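Local coordinates for protein lysin (Bacillus phage PBC5, PDB 6ILU) that probably binds the bacterial cell wall as the SH3b-type targeting domain of a phage endolysin, at residues E8-I12 with A114-V118; Y46-A50 with I61-G65; R117-V122 with E132-I137. All blocks are in the same frame, centred on the assembly; numbering follows the deposited sequence.

Overall arrangement
The chain is the SH3b-type cell-wall-binding domain of the endolysin, built of strands and loops without helix. Interaction 1 (8-12 with 114-118) lies near the middle, its centre about 6 Å from that of the chain. Interaction 2 (46-50 with 61-65) falls within the sequence interval that interaction 1 spans, and their centres are about 10 Å apart. Interaction 3 (117-122 with 132-137) comes last and shares Arg117 and strand 116-118 with interaction 1, centre to centre about 7 Å. Interactions 2 and 3 do not touch; their centres lie about 17 Å apart. Interaction 1 ties the N-terminal loop to strand 116-118. The same loop bonds by backbone to both others, Ile12 to Val48 and Glu8 to Ile137.

Interaction 1 (E8-I12 with A114-V118); sequences EPEGI and AHNRV. With EDO (1,2-ethanediol), chain J.
The carbonyl oxygen of Glu8 is gripped end-on by two nitrogens of Arg117. Arg117 NH1 lies 2.8 Å from Glu8 O, and NH2 of Arg117 lies 3.0 Å from the same Glu8 O. The two N-H bonds are moderately bent, and the NH1 one comes from above the carbonyl plane. Arg117 NH1 also donates to Gly11 O at 2.9 Å, a straighter bond at 167° that lies in the carbonyl plane. Both acceptors sit close to the guanidinium plane, so the three bonds hold the group's rotation. They tie the carbonyls of Glu8 and Gly11 to one group. The Arg117 chain bends at chi3 (79°), which swings the guanidinium toward this loop. Glu132 pairs with the same guanidinium by a salt bridge.

The contact joins the N-terminal loop, just before strand 13-17, to strand 116-118 of a three-stranded antiparallel sheet. These are parts of an SH3b-type all-beta domain. Ile12 brings the apolar half of the contact. Its side chain and that of Arg117 slide past each other in opposite directions, with Ile12 CG2 3.7 Å from Arg117 CG. On Ile12, CB meets Ala114 CB at 3.8 Å, and CD1 approaches the backbone oxygen of His115 at 3.5 Å. CG1 lies between the backbone N and the carbonyl carbon (chi1 56°), and this turns CD1 toward His115. The side chain of Ile12 also packs on Val48 and Trp79.

Asn116 turns away and hydrogen-bonds through OD1 to Gly51 N. An ethanediol, probably from the crystallisation liquor, sits beside the arginine chain. Ethanediol O1 accepts from Gly11 N at 2.8 Å, and C2 of the ethanediol comes near Arg117 O.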
loop_
_atom_site.group_PDB
_atom_site.type_symbol
_atom_site.label_atom_id
_atom_site.label_comp_id
_atom_site.label_asym_id
_atom_site.label_seq_id
_atom_site.Cartn_x
_atom_site.Cartn_y
_atom_site.Cartn_z
ATOM N N GLU A 8 3.262 -7.053 -9.974
ATOM C CA GLU A 8 4.008 -5.791 -9.953
ATOM C C GLU A 8 5.241 -5.969 -9.075
ATOM O O GLU A 8 5.134 -6.304 -7.900
ATOM C CB GLU A 8 3.135 -4.645 -9.418
ATOM C CG GLU A 8 1.939 -4.289 -10.297
ATOM C CD GLU A 8 2.363 -3.603 -11.587
ATOM O OE1 GLU A 8 3.519 -3.118 -11.659
ATOM O OE2 GLU A 8 1.534 -3.544 -12.527
ATOM N N PRO A 9 6.434 -5.722 -9.626
ATOM C CA PRO A 9 7.620 -6.001 -8.820
ATOM C C PRO A 9 7.858 -5.016 -7.679
ATOM O O PRO A 9 8.613 -5.347 -6.757
ATOM C CB PRO A 9 8.758 -5.927 -9.842
ATOM C CG PRO A 9 8.235 -5.106 -10.941
ATOM C CD PRO A 9 6.763 -5.378 -11.014
ATOM N N GLU A 10 7.257 -3.822 -7.715
ATOM C CA GLU A 10 7.466 -2.876 -6.623
ATOM C C GLU A 10 6.153 -2.149 -6.407
ATOM O O GLU A 10 5.328 -2.108 -7.323
ATOM C CB GLU A 10 8.556 -1.856 -6.917
ATOM C CG GLU A 10 8.296 -1.028 -8.164
ATOM C CD GLU A 10 9.404 0.016 -8.457
ATOM O OE1 GLU A 10 10.426 0.058 -7.716
ATOM O OE2 GLU A 10 9.225 0.798 -9.428
ATOM N N GLY A 11 5.978 -1.578 -5.226
ATOM C CA GLY A 11 4.812 -0.715 -4.996
ATOM C C GLY A 11 3.587 -1.412 -4.460
ATOM O O GLY A 11 3.471 -2.642 -4.528
ATOM N N ILE A 12 2.628 -0.601 -3.999
ATOM C CA ILE A 12 1.365 -1.134 -3.492
ATOM C C ILE A 12 0.157 -0.450 -4.121
ATOM O O ILE A 12 -0.984 -0.772 -3.776
ATOM C CB ILE A 12 1.275 -1.024 -1.970
ATOM C CG1 ILE A 12 1.477 0.438 -1.509
ATOM C CG2 ILE A 12 2.333 -1.952 -1.279
ATOM C CD1 ILE A 12 1.110 0.660 -0.003
ATOM N N ALA A 114 -3.272 -4.250 -1.312
ATOM C CA ALA A 114 -1.905 -4.261 -0.764
ATOM C C ALA A 114 -1.735 -3.060 0.172
ATOM O O ALA A 114 -1.866 -1.933 -0.301
ATOM C CB ALA A 114 -0.905 -4.161 -1.903
ATOM N N HIS A 115 -1.464 -3.296 1.464
ATOM C CA HIS A 115 -1.282 -2.211 2.432
ATOM C C HIS A 115 0.185 -1.850 2.691
ATOM O O HIS A 115 0.471 -0.729 3.145
ATOM C CB HIS A 115 -1.932 -2.557 3.775
ATOM C CG HIS A 115 -3.424 -2.415 3.762
ATOM N ND1 HIS A 115 -4.237 -3.219 2.987
ATOM C CD2 HIS A 115 -4.246 -1.596 4.458
ATOM C CE1 HIS A 115 -5.505 -2.887 3.196
ATOM N NE2 HIS A 115 -5.542 -1.893 4.069
ATOM N N ASN A 116 1.096 -2.796 2.379
ATOM C CA ASN A 116 2.536 -2.563 2.508
ATOM C C ASN A 116 3.202 -3.814 1.983
ATOM O O ASN A 116 2.573 -4.870 1.942
ATOM C CB ASN A 116 2.965 -2.258 3.984
ATOM C CG ASN A 116 2.969 -0.773 4.290
ATOM O OD1 ASN A 116 3.512 0.001 3.506
ATOM N ND2 ASN A 116 2.472 -0.369 5.470
ATOM N N ARG A 117 4.461 -3.705 1.584
ATOM C CA ARG A 117 5.230 -4.865 1.120
ATOM C C ARG A 117 6.636 -4.726 1.645
ATOM O O ARG A 117 7.327 -3.698 1.389
ATOM C CB ARG A 117 5.302 -4.950 -0.420
ATOM C CG ARG A 117 4.039 -5.283 -1.117
ATOM C CD ARG A 117 4.263 -5.022 -2.595
ATOM N NE ARG A 117 5.008 -6.097 -3.264
ATOM C CZ ARG A 117 5.162 -6.142 -4.583
ATOM N NH1 ARG A 117 4.684 -5.165 -5.384
ATOM N NH2 ARG A 117 5.800 -7.180 -5.124
ATOM N N VAL A 118 7.092 -5.756 2.365
ATOM C CA VAL A 118 8.391 -5.759 3.047
ATOM C C VAL A 118 8.971 -7.160 3.020
ATOM O O VAL A 118 8.280 -8.105 3.427
ATOM C CB VAL A 118 8.276 -5.340 4.556
ATOM C CG1 VAL A 118 9.610 -5.334 5.201
ATOM C CG2 VAL A 118 7.578 -3.986 4.678
HETATM C C1 EDO J . 8.000 -2.886 -2.566
HETATM O O1 EDO J . 8.301 -2.066 -3.706
HETATM C C2 EDO J . 7.514 -1.909 -1.507
HETATM O O2 EDO J . 6.377 -1.242 -2.066
#

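Interaction 2 (Y46-A50 with I61-G65); sequences YKVFA and ICLGG. With EDO (1,2-ethanediol), chain J.
Phe49 and Cys62 meet through their backbones in the beta hairpin of strands 46-52 and 60-62. Two hydrogen bonds cross here. Phe49 N donates to Cys62 O at 2.8 Å, almost linearly (178°). Cys62 N donates to Ala50 O, also at 2.8 Å. The buried Ala50 N has no partner in the model. A water bridges the segments, donating to Lys47 O and to Leu63 O. Ethanediol O2 donates to Phe49 O at 2.8 Å.

Apolar contacts lie beside these two bonds. Val48 and Ile61 cross at about a right angle, with Val48 CG1 3.8 Å from Ile61 CG2. The other branch, Val48 CG2, meets CD2 of Leu63 at 4.0 Å. Leu63 starts away from strand 46-52, but its methyls return to touch Tyr46 CB. The Tyr46 hydroxyl goes elsewhere, to Lys42 O. Ala50 CB rests against Cys62 CB.

The Phe49 ring lies by the loop that follows strand 60-62. CG is anti to the carbonyl carbon (chi1 -66°), which puts one ring edge at the Leu63 carbonyl. That carbonyl is near the ring plane, and Leu63 O lies 3.7 Å from Phe49 CE1.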
loop_
_atom_site.group_PDB
_atom_site.type_symbol
_atom_site.label_atom_id
_atom_site.label_comp_id
_atom_site.label_asym_id
_atom_site.label_seq_id
_atom_site.Cartn_x
_atom_site.Cartn_y
_atom_site.Cartn_z
ATOM N N TYR A 46 1.347 8.757 -9.659
ATOM C CA TYR A 46 2.566 8.456 -8.919
ATOM C C TYR A 46 2.455 7.089 -8.263
ATOM O O TYR A 46 1.466 6.823 -7.599
ATOM C CB TYR A 46 2.823 9.510 -7.840
ATOM C CG TYR A 46 3.192 10.877 -8.414
ATOM C CD1 TYR A 46 4.473 11.125 -8.872
ATOM C CD2 TYR A 46 2.241 11.897 -8.488
ATOM C CE1 TYR A 46 4.827 12.377 -9.398
ATOM C CE2 TYR A 46 2.566 13.157 -9.022
ATOM C CZ TYR A 46 3.868 13.382 -9.465
ATOM O OH TYR A 46 4.178 14.618 -9.997
ATOM N N LYS A 47 3.479 6.242 -8.416
ATOM C CA LYS A 47 3.483 4.954 -7.731
ATOM C C LYS A 47 3.588 5.153 -6.209
ATOM O O LYS A 47 4.304 6.036 -5.729
ATOM C CB LYS A 47 4.631 4.065 -8.229
ATOM C CG LYS A 47 4.527 2.602 -7.684
ATOM C CD LYS A 47 5.489 1.636 -8.432
ATOM C CE LYS A 47 5.133 1.551 -9.911
ATOM N NZ LYS A 47 6.133 0.720 -10.645
ATOM N N VAL A 48 2.808 4.377 -5.463
ATOM C CA VAL A 48 2.825 4.398 -4.004
ATOM C C VAL A 48 3.694 3.232 -3.516
ATOM O O VAL A 48 3.490 2.072 -3.935
ATOM C CB VAL A 48 1.404 4.212 -3.459
ATOM C CG1 VAL A 48 1.425 4.112 -1.946
ATOM C CG2 VAL A 48 0.488 5.417 -3.912
ATOM N N PHE A 49 4.634 3.533 -2.619
ATOM C CA PHE A 49 5.550 2.510 -2.143
ATOM C C PHE A 49 5.244 1.995 -0.743
ATOM O O PHE A 49 5.660 0.867 -0.420
ATOM C CB PHE A 49 7.001 3.040 -2.223
ATOM C CG PHE A 49 7.422 3.265 -3.636
ATOM C CD1 PHE A 49 7.368 4.521 -4.193
ATOM C CD2 PHE A 49 7.750 2.183 -4.445
ATOM C CE1 PHE A 49 7.677 4.705 -5.538
ATOM C CE2 PHE A 49 8.092 2.353 -5.797
ATOM C CZ PHE A 49 8.035 3.621 -6.352
ATOM N N ALA A 50 4.543 2.775 0.063
ATOM C CA ALA A 50 4.225 2.390 1.438
ATOM C C ALA A 50 3.037 3.171 1.916
ATOM O O ALA A 50 2.727 4.251 1.386
ATOM C CB ALA A 50 5.413 2.630 2.395
ATOM N N ILE A 61 0.474 8.156 2.351
ATOM C CA ILE A 61 1.092 7.264 1.376
ATOM C C ILE A 61 2.456 7.830 1.029
ATOM O O ILE A 61 2.650 9.031 1.039
ATOM C CB ILE A 61 0.268 7.125 0.075
ATOM C CG1 ILE A 61 -0.259 8.498 -0.391
ATOM C CG2 ILE A 61 -0.917 6.136 0.264
ATOM C CD1 ILE A 61 -0.856 8.445 -1.827
ATOM N N CYS A 62 3.410 6.929 0.766
ATOM C CA CYS A 62 4.781 7.319 0.494
ATOM C C CYS A 62 5.031 7.227 -1.008
ATOM O O CYS A 62 4.893 6.137 -1.599
ATOM C CB CYS A 62 5.727 6.400 1.240
ATOM S SG CYS A 62 7.433 7.104 1.078
ATOM N N LEU A 63 5.396 8.345 -1.632
ATOM C CA LEU A 63 5.649 8.353 -3.083
ATOM C C LEU A 63 7.120 8.158 -3.452
ATOM O O LEU A 63 7.497 8.291 -4.610
ATOM C CB LEU A 63 5.137 9.679 -3.707
ATOM C CG LEU A 63 3.665 9.937 -3.385
ATOM C CD1 LEU A 63 3.207 11.214 -4.076
ATOM C CD2 LEU A 63 2.774 8.737 -3.797
ATOM N N GLY A 64 7.955 7.801 -2.486
ATOM C CA GLY A 64 9.363 7.577 -2.784
ATOM C C GLY A 64 10.080 7.102 -1.552
ATOM O O GLY A 64 10.112 5.890 -1.239
ATOM N N GLY A 65 10.688 8.044 -0.854
ATOM C CA GLY A 65 11.401 7.733 0.361
ATOM C C GLY A 65 10.893 8.581 1.524
ATOM O O GLY A 65 9.783 9.076 1.487
HETATM C C1 EDO J . 8.000 -2.886 -2.566
HETATM O O1 EDO J . 8.301 -2.066 -3.706
HETATM C C2 EDO J . 7.514 -1.909 -1.507
HETATM O O2 EDO J . 6.377 -1.242 -2.066
HETATM O O HOH W 1 5.962 7.912 -6.768
#

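Interaction 3 (R117-V122 with E132-I137); sequences RVGGYV and EEHVTI. With SO4 (sulfate ion), chain C.
Arg117 and Glu132 cross at about a right angle and pair side-on. Arg117 NE meets Glu132 OE2 at 2.8 Å, and NH2 of Arg117 meets Glu132 OE1 at 2.9 Å. This is a two-pronged salt bridge with one nitrogen to each oxygen. The two N-H bonds are nearly straight. The carboxylate oxygens lie close to the guanidinium plane. The two flat groups are nevertheless turned 48° apart, so both nitrogens come in from above the carboxylate plane.

The pair joins a tight hairpin to the short 3-10 segment 132-134 that leads into strand 135-138. The hairpin links strands 116-118 and 121-123 through a type I' turn from Val118 to Tyr121, with Gly119 and Gly120 at its corner. Gly120 O accepts from Glu132 N at 2.8 Å, so backbone and side chain of Glu132 both hold the hairpin. Glu132 is extended beyond CG, and this carries its carboxylate from beside Gly120 O to the arginine. A water donates to Glu132 OE2 and accepts from Gly120 N.

Ile137 comes to Arg117 from the opposite direction. Its CD1 sits 3.5 Å above the guanidinium plane, over one face and offset toward the rim. The charged group thus has N-H groups bonded in its plane and an apolar methyl over this face. Val122 and Ile137 reach toward each other tip to tip, with Val122 CB 3.9 Å from Ile137 CD1. Val122 and Val135 also touch through one methyl each, and both pack on Val82 of strand 75-84.

At the far end, His134 points its NE2 edge at a sulfate, probably from the crystallisation liquor, that Tyr95, Asn93 and Lys131 also bind. His134 NE2 donates to sulfate O3 at 2.9 Å, in the ring plane and almost straight (179°).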
loop_
_atom_site.group_PDB
_atom_site.type_symbol
_atom_site.label_atom_id
_atom_site.label_comp_id
_atom_site.label_asym_id
_atom_site.label_seq_id
_atom_site.Cartn_x
_atom_site.Cartn_y
_atom_site.Cartn_z
ATOM N N ARG A 117 4.461 -3.705 1.584
ATOM C CA ARG A 117 5.230 -4.865 1.120
ATOM C C ARG A 117 6.636 -4.726 1.645
ATOM O O ARG A 117 7.327 -3.698 1.389
ATOM C CB ARG A 117 5.302 -4.950 -0.420
ATOM C CG ARG A 117 4.039 -5.283 -1.117
ATOM C CD ARG A 117 4.263 -5.022 -2.595
ATOM N NE ARG A 117 5.008 -6.097 -3.264
ATOM C CZ ARG A 117 5.162 -6.142 -4.583
ATOM N NH1 ARG A 117 4.684 -5.165 -5.384
ATOM N NH2 ARG A 117 5.800 -7.180 -5.124
ATOM N N VAL A 118 7.092 -5.756 2.365
ATOM C CA VAL A 118 8.391 -5.759 3.047
ATOM C C VAL A 118 8.971 -7.160 3.020
ATOM O O VAL A 118 8.280 -8.105 3.427
ATOM C CB VAL A 118 8.276 -5.340 4.556
ATOM C CG1 VAL A 118 9.610 -5.334 5.201
ATOM C CG2 VAL A 118 7.578 -3.986 4.678
ATOM N N GLY A 119 10.223 -7.308 2.588
ATOM C CA GLY A 119 10.911 -8.577 2.806
ATOM C C GLY A 119 10.264 -9.802 2.199
ATOM O O GLY A 119 10.441 -10.911 2.731
ATOM N N GLY A 120 9.576 -9.620 1.077
ATOM C CA GLY A 120 8.929 -10.745 0.412
ATOM C C GLY A 120 7.561 -11.093 0.966
ATOM O O GLY A 120 7.030 -12.196 0.678
ATOM N N TYR A 121 6.992 -10.197 1.768
ATOM C CA TYR A 121 5.651 -10.398 2.328
ATOM C C TYR A 121 4.806 -9.191 2.007
ATOM O O TYR A 121 5.325 -8.073 1.979
ATOM C CB TYR A 121 5.681 -10.516 3.860
ATOM C CG TYR A 121 6.270 -11.835 4.357
ATOM C CD1 TYR A 121 5.450 -12.751 4.991
ATOM C CD2 TYR A 121 7.633 -12.092 4.255
ATOM C CE1 TYR A 121 5.986 -13.964 5.453
ATOM C CE2 TYR A 121 8.158 -13.321 4.694
ATOM C CZ TYR A 121 7.313 -14.216 5.306
ATOM O OH TYR A 121 7.777 -15.411 5.795
ATOM N N VAL A 122 3.507 -9.421 1.865
ATOM C CA VAL A 122 2.556 -8.325 1.632
ATOM C C VAL A 122 1.492 -8.316 2.714
ATOM O O VAL A 122 1.012 -9.367 3.155
ATOM C CB VAL A 122 1.937 -8.440 0.205
ATOM C CG1 VAL A 122 1.208 -9.830 -0.063
ATOM C CG2 VAL A 122 0.967 -7.259 -0.081
ATOM N N GLU A 132 4.817 -13.436 -0.583
ATOM C CA GLU A 132 4.384 -13.040 -1.926
ATOM C C GLU A 132 4.350 -14.218 -2.885
ATOM O O GLU A 132 3.657 -14.142 -3.909
ATOM C CB GLU A 132 5.291 -11.944 -2.500
ATOM C CG GLU A 132 5.119 -10.628 -1.691
ATOM C CD GLU A 132 5.767 -9.402 -2.311
ATOM O OE1 GLU A 132 6.363 -9.496 -3.411
ATOM O OE2 GLU A 132 5.668 -8.333 -1.656
ATOM N N GLU A 133 5.096 -15.293 -2.583
ATOM C CA GLU A 133 5.097 -16.464 -3.463
ATOM C C GLU A 133 3.697 -17.088 -3.564
ATOM O O GLU A 133 3.435 -17.830 -4.512
ATOM C CB GLU A 133 6.110 -17.521 -2.997
ATOM C CG GLU A 133 5.746 -18.191 -1.732
ATOM C CD GLU A 133 6.888 -18.993 -1.142
ATOM O OE1 GLU A 133 6.800 -20.229 -1.156
ATOM O OE2 GLU A 133 7.870 -18.380 -0.670
ATOM N N HIS A 134 2.822 -16.824 -2.600
ATOM C CA HIS A 134 1.512 -17.473 -2.610
ATOM C C HIS A 134 0.406 -16.644 -3.265
ATOM O O HIS A 134 -0.729 -17.113 -3.391
ATOM C CB HIS A 134 1.081 -17.805 -1.182
ATOM C CG HIS A 134 1.965 -18.813 -0.508
ATOM N ND1 HIS A 134 2.298 -20.014 -1.094
ATOM C CD2 HIS A 134 2.542 -18.812 0.719
ATOM C CE1 HIS A 134 3.083 -20.698 -0.274
ATOM N NE2 HIS A 134 3.220 -20.001 0.844
ATOM N N VAL A 135 0.729 -15.425 -3.659
ATOM C CA VAL A 135 -0.297 -14.524 -4.190
ATOM C C VAL A 135 0.159 -13.818 -5.445
ATOM O O VAL A 135 1.350 -13.739 -5.724
ATOM C CB VAL A 135 -0.666 -13.434 -3.141
ATOM C CG1 VAL A 135 -1.408 -14.072 -1.933
ATOM C CG2 VAL A 135 0.584 -12.623 -2.721
ATOM N N THR A 136 -0.795 -13.302 -6.224
ATOM C CA THR A 136 -0.491 -12.318 -7.242
ATOM C C THR A 136 -0.790 -10.922 -6.681
ATOM O O THR A 136 -1.721 -10.749 -5.874
ATOM C CB THR A 136 -1.296 -12.530 -8.526
ATOM O OG1 THR A 136 -2.707 -12.622 -8.237
ATOM C CG2 THR A 136 -0.858 -13.873 -9.244
ATOM N N ILE A 137 0.007 -9.942 -7.108
ATOM C CA ILE A 137 -0.163 -8.539 -6.699
ATOM C C ILE A 137 -0.190 -7.769 -7.987
ATOM O O ILE A 137 0.826 -7.708 -8.674
ATOM C CB ILE A 137 0.984 -8.033 -5.812
ATOM C CG1 ILE A 137 1.111 -8.882 -4.542
ATOM C CG2 ILE A 137 0.841 -6.486 -5.501
ATOM C CD1 ILE A 137 2.371 -8.559 -3.677
HETATM S S SO4 C . 3.896 -20.494 4.373
HETATM O O1 SO4 C . 4.875 -20.444 5.445
HETATM O O2 SO4 C . 3.170 -19.242 4.209
HETATM O O3 SO4 C . 4.688 -20.808 3.167
HETATM O O4 SO4 C . 2.950 -21.555 4.664
HETATM O O HOH W 2 8.112 -7.544 -0.382
#